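Local coordinates for protein (soluble lytic transglycosylase SLT70) (Escherichia coli, PDB 1QSA) that cleaves the glycosidic bonds between N-acetylmuramic acid and N-acetylglucosamine in peptidoglycan, leaving a 1,6-anhydro bond on the muramic acid, at residues R387-M392 and N426-L431; L396-R401 and A480-V485. All blocks are in the same frame, centred on the assembly; numbering follows the deposited sequence.

Interaction 1: R387-M392 and N426-L431; sequences RVRELM and NQWWDL. With SO4 (sulfate ion), chain C.
Met-392 folds over one face of the Trp-428 indole, and nearly all of this contact is carbon packing. Met-392 CG stands 3.8 Å from the centroid of the Trp-428 five-membered ring, almost on the normal, a CH-pi contact. Bends at chi2 (-56°) and chi3 (-73°) curl the chain so that SD stays above the same face, a more distant Met-aromatic contact, and CE returns to Trp-428 CD1. The opposite face is covered by Asn-426 CB, so the indole is sandwiched. Arg-389 lays its CA and CB by Trp-428 CZ2. A second apolar cluster adjoins: Val-388 CG1 meets Leu-431 CD1 tip to tip at 3.6 Å and touches Trp-428 CZ3, while Met-392 CG reaches the same leucine methyl. Cutting Trp-428 back to alanine would probably open a gap beside Met-392 and leave its bent chain less fixed.

The extended Arg-389 carries its guanidinium to a sulfate ion, probably from the crystallisation liquor, NE bonding O3 (3.1 Å) and NH2 bonding O2 (3.0 Å); Arg-7 holds the same ion. Within the L domain of this alpha-superhelical protein, helix 383-393 thus meets Trp-428, N-cap of helix 429-438, with helix 397-408 packed against Val-388 and Met-392.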
loop_
_atom_site.group_PDB
_atom_site.type_symbol
_atom_site.label_atom_id
_atom_site.label_comp_id
_atom_site.label_asym_id
_atom_site.label_seq_id
_atom_site.Cartn_x
_atom_site.Cartn_y
_atom_site.Cartn_z
ATOM N N ARG A 387 12.751 -13.003 21.976
ATOM C CA ARG A 387 11.683 -13.630 21.181
ATOM C C ARG A 387 11.956 -13.392 19.694
ATOM O O ARG A 387 11.810 -14.302 18.884
ATOM C CB ARG A 387 10.302 -13.085 21.552
ATOM C CG ARG A 387 9.861 -13.469 22.974
ATOM C CD ARG A 387 8.356 -13.365 23.147
ATOM N NE ARG A 387 7.876 -11.996 23.008
ATOM C CZ ARG A 387 7.900 -11.078 23.968
ATOM N NH1 ARG A 387 8.391 -11.365 25.171
ATOM N NH2 ARG A 387 7.442 -9.859 23.723
ATOM N N VAL A 388 12.388 -12.179 19.348
ATOM C CA VAL A 388 12.696 -11.850 17.950
ATOM C C VAL A 388 13.774 -12.791 17.423
ATOM O O VAL A 388 13.638 -13.349 16.332
ATOM C CB VAL A 388 13.164 -10.373 17.809
ATOM C CG1 VAL A 388 13.726 -10.110 16.389
ATOM C CG2 VAL A 388 11.975 -9.438 18.077
ATOM N N ARG A 389 14.813 -13.010 18.232
ATOM C CA ARG A 389 15.902 -13.902 17.847
ATOM C C ARG A 389 15.390 -15.316 17.539
ATOM O O ARG A 389 15.740 -15.894 16.514
ATOM C CB ARG A 389 16.961 -13.953 18.956
ATOM C CG ARG A 389 18.090 -14.954 18.705
ATOM C CD ARG A 389 19.091 -14.962 19.858
ATOM N NE ARG A 389 20.143 -15.963 19.646
ATOM C CZ ARG A 389 20.946 -16.447 20.601
ATOM N NH1 ARG A 389 20.843 -16.034 21.864
ATOM N NH2 ARG A 389 21.865 -17.353 20.288
ATOM N N GLU A 390 14.531 -15.853 18.406
ATOM C CA GLU A 390 13.990 -17.188 18.180
ATOM C C GLU A 390 13.122 -17.232 16.938
ATOM O O GLU A 390 13.215 -18.166 16.157
ATOM C CB GLU A 390 13.188 -17.684 19.390
ATOM C CG GLU A 390 14.054 -17.935 20.616
ATOM C CD GLU A 390 15.327 -18.683 20.257
ATOM O OE1 GLU A 390 15.211 -19.849 19.844
ATOM O OE2 GLU A 390 16.439 -18.092 20.342
ATOM N N LEU A 391 12.262 -16.227 16.778
ATOM C CA LEU A 391 11.372 -16.187 15.615
ATOM C C LEU A 391 12.163 -16.142 14.304
ATOM O O LEU A 391 11.839 -16.860 13.359
ATOM C CB LEU A 391 10.415 -15.008 15.731
ATOM C CG LEU A 391 9.400 -15.122 16.878
ATOM C CD1 LEU A 391 8.731 -13.763 17.104
ATOM C CD2 LEU A 391 8.361 -16.224 16.555
ATOM N N MET A 392 13.258 -15.386 14.289
ATOM C CA MET A 392 14.088 -15.305 13.087
ATOM C C MET A 392 14.821 -16.642 12.870
ATOM O O MET A 392 14.961 -17.101 11.737
ATOM C CB MET A 392 15.067 -14.123 13.190
ATOM C CG MET A 392 14.386 -12.754 13.152
ATOM S SD MET A 392 13.357 -12.532 11.666
ATOM C CE MET A 392 14.630 -12.330 10.413
ATOM N N ASN A 426 22.988 -8.997 12.357
ATOM C CA ASN A 426 22.531 -10.373 12.506
ATOM C C ASN A 426 21.936 -10.951 11.230
ATOM O O ASN A 426 21.473 -12.096 11.218
ATOM C CB ASN A 426 21.513 -10.447 13.637
ATOM C CG ASN A 426 22.182 -10.476 14.980
ATOM O OD1 ASN A 426 22.744 -11.496 15.364
ATOM N ND2 ASN A 426 22.198 -9.349 15.662
ATOM N N GLN A 427 22.063 -10.203 10.138
ATOM C CA GLN A 427 21.530 -10.605 8.844
ATOM C C GLN A 427 20.011 -10.795 8.831
ATOM O O GLN A 427 19.487 -11.626 8.078
ATOM C CB GLN A 427 22.270 -11.825 8.279
ATOM C CG GLN A 427 23.747 -11.550 8.118
ATOM C CD GLN A 427 24.459 -12.565 7.260
ATOM O OE1 GLN A 427 23.909 -13.619 6.921
ATOM N NE2 GLN A 427 25.696 -12.258 6.903
ATOM N N TRP A 428 19.327 -10.018 9.670
ATOM C CA TRP A 428 17.856 -10.002 9.733
ATOM C C TRP A 428 17.538 -8.822 8.800
ATOM O O TRP A 428 17.183 -7.719 9.244
ATOM C CB TRP A 428 17.371 -9.689 11.151
ATOM C CG TRP A 428 17.747 -10.727 12.198
ATOM C CD1 TRP A 428 18.133 -12.018 11.985
ATOM C CD2 TRP A 428 17.739 -10.534 13.619
ATOM N NE1 TRP A 428 18.362 -12.649 13.195
ATOM C CE2 TRP A 428 18.128 -11.761 14.210
ATOM C CE3 TRP A 428 17.442 -9.445 14.451
ATOM C CZ2 TRP A 428 18.229 -11.927 15.606
ATOM C CZ3 TRP A 428 17.544 -9.610 15.842
ATOM C CH2 TRP A 428 17.936 -10.848 16.396
ATOM N N TRP A 429 17.696 -9.071 7.498
ATOM C CA TRP A 429 17.547 -8.026 6.470
ATOM C C TRP A 429 16.214 -7.302 6.492
ATOM O O TRP A 429 16.172 -6.066 6.379
ATOM C CB TRP A 429 17.821 -8.604 5.084
ATOM C CG TRP A 429 19.057 -9.480 5.033
ATOM C CD1 TRP A 429 19.115 -10.785 4.630
ATOM C CD2 TRP A 429 20.405 -9.094 5.345
ATOM N NE1 TRP A 429 20.414 -11.226 4.657
ATOM C CE2 TRP A 429 21.226 -10.209 5.086
ATOM C CE3 TRP A 429 20.995 -7.910 5.817
ATOM C CZ2 TRP A 429 22.615 -10.183 5.273
ATOM C CZ3 TRP A 429 22.393 -7.884 6.008
ATOM C CH2 TRP A 429 23.179 -9.016 5.731
ATOM N N ASP A 430 15.126 -8.067 6.581
ATOM C CA ASP A 430 13.811 -7.434 6.651
ATOM C C ASP A 430 13.640 -6.535 7.883
ATOM O O ASP A 430 13.081 -5.437 7.793
ATOM C CB ASP A 430 12.654 -8.444 6.514
ATOM C CG ASP A 430 12.808 -9.691 7.359
ATOM O OD1 ASP A 430 13.695 -9.799 8.232
ATOM O OD2 ASP A 430 12.014 -10.616 7.116
ATOM N N LEU A 431 14.142 -6.979 9.033
ATOM C CA LEU A 431 14.039 -6.176 10.244
ATOM C C LEU A 431 14.873 -4.905 10.141
ATOM O O LEU A 431 14.479 -3.857 10.644
ATOM C CB LEU A 431 14.433 -7.000 11.482
ATOM C CG LEU A 431 13.601 -8.278 11.647
ATOM C CD1 LEU A 431 13.948 -8.946 12.995
ATOM C CD2 LEU A 431 12.099 -7.928 11.598
HETATM S S SO4 C . 21.491 -17.989 16.581
HETATM O O1 SO4 C . 21.697 -17.744 15.139
HETATM O O2 SO4 C . 22.554 -17.332 17.369
HETATM O O3 SO4 C . 20.175 -17.436 16.969
HETATM O O4 SO4 C . 21.561 -19.438 16.825
#

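Interaction 2: L396-R401 and A480-V485; sequences LDNTAR and AWNPKV. With SO4 (sulfate ion), chain E.
Asn-398 and Asn-482 join their side-chain amides in the first of two hydrogen bonds across this contact. Asn-482 ND2 gives to Asn-398 OD1 at 3.0 Å, well aligned with the C=O but tilted 23° from the carbonyl plane, and the two amide planes stand 62° apart. The other end of the Asn-398 amide gives in turn: its ND2 bonds the backbone O of Lys-484 at 3.1 Å, approaching from above that carbonyl's plane. With both ends of its amide engaged, Asn-398 is held against rotation. The receiving loop is itself braced, because Asn-482 OD1 accepts from Lys-484 N (2.9 Å) in an Asx turn, within a type I beta turn from Asn-482 to Val-485. Asn-482 CG lies anti to its own N (chi1 175°), which sends the amide toward the helix.

A sulfate, probably from the crystallisation liquor, sits at the first turn of helix 397-408. Asn-398 N bonds its O3, and O2 is gripped by Thr-399 N and, at 2.8 Å, by Thr-399 OG1, an anion site of the kind helix N-termini offer. Lys-484 CB packs against O3, while its NZ goes to Leu-521 O.

Further out, Asp-397 CB rests on Asn-482 OD1 at 3.3 Å, and the Asp-397 side chain crosses that of Pro-483 at about a right angle, Asp-397 OD2 3.7 Å from Pro-483 CD.

The N-terminal turn of helix 397-408, in the L domain, thus meets the loop between helices 468-479 and 499-509 of the catalytic SLT domain. Helix 468-479 carries the predicted active-site residue Glu-478, and helix 429-438 lies alongside, its Asp-430 touching Asn-482 and Pro-483.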
loop_
_atom_site.group_PDB
_atom_site.type_symbol
_atom_site.label_atom_id
_atom_site.label_comp_id
_atom_site.label_asym_id
_atom_site.label_seq_id
_atom_site.Cartn_x
_atom_site.Cartn_y
_atom_site.Cartn_z
ATOM N N LEU A 396 10.307 -17.409 10.931
ATOM C CA LEU A 396 8.925 -16.970 11.125
ATOM C C LEU A 396 8.957 -15.451 10.980
ATOM O O LEU A 396 8.642 -14.708 11.914
ATOM C CB LEU A 396 8.429 -17.390 12.525
ATOM C CG LEU A 396 8.372 -18.912 12.740
ATOM C CD1 LEU A 396 8.117 -19.266 14.211
ATOM C CD2 LEU A 396 7.300 -19.509 11.835
ATOM N N ASP A 397 9.329 -14.993 9.789
ATOM C CA ASP A 397 9.461 -13.568 9.537
ATOM C C ASP A 397 8.231 -12.703 9.777
ATOM O O ASP A 397 8.371 -11.583 10.259
ATOM C CB ASP A 397 10.035 -13.310 8.130
ATOM C CG ASP A 397 11.456 -13.858 7.962
ATOM O OD1 ASP A 397 11.617 -15.082 7.920
ATOM O OD2 ASP A 397 12.429 -13.075 7.841
ATOM N N ASN A 398 7.035 -13.192 9.450
ATOM C CA ASN A 398 5.851 -12.366 9.667
ATOM C C ASN A 398 5.568 -12.175 11.158
ATOM O O ASN A 398 5.167 -11.088 11.589
ATOM C CB ASN A 398 4.623 -12.968 8.978
ATOM C CG ASN A 398 4.717 -12.916 7.464
ATOM O OD1 ASN A 398 5.260 -11.968 6.901
ATOM N ND2 ASN A 398 4.212 -13.951 6.798
ATOM N N THR A 399 5.816 -13.232 11.936
ATOM C CA THR A 399 5.599 -13.206 13.385
ATOM C C THR A 399 6.661 -12.293 14.021
ATOM O O THR A 399 6.356 -11.480 14.902
ATOM C CB THR A 399 5.652 -14.637 13.979
ATOM O OG1 THR A 399 4.723 -15.470 13.259
ATOM C CG2 THR A 399 5.254 -14.632 15.478
ATOM N N ALA A 400 7.889 -12.395 13.526
ATOM C CA ALA A 400 8.978 -11.554 14.016
ATOM C C ALA A 400 8.698 -10.078 13.691
ATOM O O ALA A 400 9.014 -9.208 14.496
ATOM C CB ALA A 400 10.298 -11.982 13.387
ATOM N N ARG A 401 8.147 -9.800 12.502
ATOM C CA ARG A 401 7.836 -8.418 12.108
ATOM C C ARG A 401 6.932 -7.724 13.148
ATOM O O ARG A 401 7.156 -6.565 13.502
ATOM C CB ARG A 401 7.188 -8.381 10.718
ATOM C CG ARG A 401 6.740 -6.988 10.301
ATOM C CD ARG A 401 6.092 -6.972 8.920
ATOM N NE ARG A 401 5.573 -5.634 8.647
ATOM C CZ ARG A 401 6.309 -4.620 8.192
ATOM N NH1 ARG A 401 7.590 -4.795 7.889
ATOM N NH2 ARG A 401 5.749 -3.436 8.001
ATOM N N ALA A 480 10.735 -5.744 0.547
ATOM C CA ALA A 480 11.504 -5.113 1.623
ATOM C C ALA A 480 12.256 -6.221 2.387
ATOM O O ALA A 480 12.487 -6.153 3.602
ATOM C CB ALA A 480 10.615 -4.270 2.554
ATOM N N TRP A 481 12.650 -7.235 1.623
ATOM C CA TRP A 481 13.396 -8.395 2.095
ATOM C C TRP A 481 12.702 -9.401 3.012
ATOM O O TRP A 481 13.372 -10.238 3.607
ATOM C CB TRP A 481 14.756 -7.981 2.669
ATOM C CG TRP A 481 15.661 -7.352 1.630
ATOM C CD1 TRP A 481 16.210 -6.095 1.658
ATOM C CD2 TRP A 481 16.085 -7.951 0.401
ATOM N NE1 TRP A 481 16.944 -5.879 0.515
ATOM C CE2 TRP A 481 16.885 -6.998 -0.275
ATOM C CE3 TRP A 481 15.863 -9.204 -0.194
ATOM C CZ2 TRP A 481 17.463 -7.257 -1.522
ATOM C CZ3 TRP A 481 16.438 -9.466 -1.437
ATOM C CH2 TRP A 481 17.232 -8.489 -2.088
ATOM N N ASN A 482 11.374 -9.339 3.134
ATOM C CA ASN A 482 10.678 -10.345 3.951
ATOM C C ASN A 482 10.295 -11.482 2.986
ATOM O O ASN A 482 9.431 -11.300 2.129
ATOM C CB ASN A 482 9.436 -9.731 4.598
ATOM C CG ASN A 482 8.603 -10.746 5.354
ATOM O OD1 ASN A 482 8.902 -11.937 5.356
ATOM N ND2 ASN A 482 7.557 -10.269 6.012
ATOM N N PRO A 483 10.929 -12.669 3.117
ATOM C CA PRO A 483 10.632 -13.801 2.226
ATOM C C PRO A 483 9.270 -14.462 2.418
ATOM O O PRO A 483 8.853 -15.264 1.582
ATOM C CB PRO A 483 11.760 -14.796 2.540
ATOM C CG PRO A 483 12.037 -14.551 3.990
ATOM C CD PRO A 483 11.938 -13.033 4.134
ATOM N N LYS A 484 8.591 -14.127 3.513
ATOM C CA LYS A 484 7.304 -14.736 3.841
ATOM C C LYS A 484 6.087 -13.855 3.580
ATOM O O LYS A 484 4.951 -14.283 3.816
ATOM C CB LYS A 484 7.321 -15.163 5.321
ATOM C CG LYS A 484 8.566 -15.962 5.721
ATOM C CD LYS A 484 8.684 -17.254 4.933
ATOM C CE LYS A 484 9.978 -18.005 5.252
ATOM N NZ LYS A 484 10.054 -19.274 4.460
ATOM N N VAL A 485 6.297 -12.645 3.068
ATOM C CA VAL A 485 5.161 -11.749 2.855
ATOM C C VAL A 485 4.314 -12.110 1.634
ATOM O O VAL A 485 4.842 -12.541 0.613
ATOM C CB VAL A 485 5.612 -10.254 2.798
ATOM C CG1 VAL A 485 6.395 -9.955 1.510
ATOM C CG2 VAL A 485 4.405 -9.324 2.919
HETATM S S SO4 E . 5.488 -16.506 9.640
HETATM O O1 SO4 E . 5.786 -17.947 9.617
HETATM O O2 SO4 E . 6.033 -15.880 10.850
HETATM O O3 SO4 E . 6.094 -15.872 8.452
HETATM O O4 SO4 E . 4.020 -16.334 9.644
#

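Overall arrangement
The two contacts share a junction, their centres about 9 Å apart. Interaction 1 lies within the L domain, helix 383-393 against the loop residue Trp-428 and the first turn of helix 429-438, and relies on apolar and aromatic packing with no hydrogen bond between its segments. Interaction 2 crosses from the L domain to the SLT domain and is chiefly polar, with amides meeting a loop. Both are partly buried, each with a sulfate at its margin. Helices 383-393 and 397-408 follow one another, Leu-391 O probably bonded to Leu-396 N. Helix 429-438 belongs to interaction 1 and flanks interaction 2: Asp-430 OD2 lies 2.6 Å from Asp-397 OD2, suggesting that the two carboxylates may share a proton.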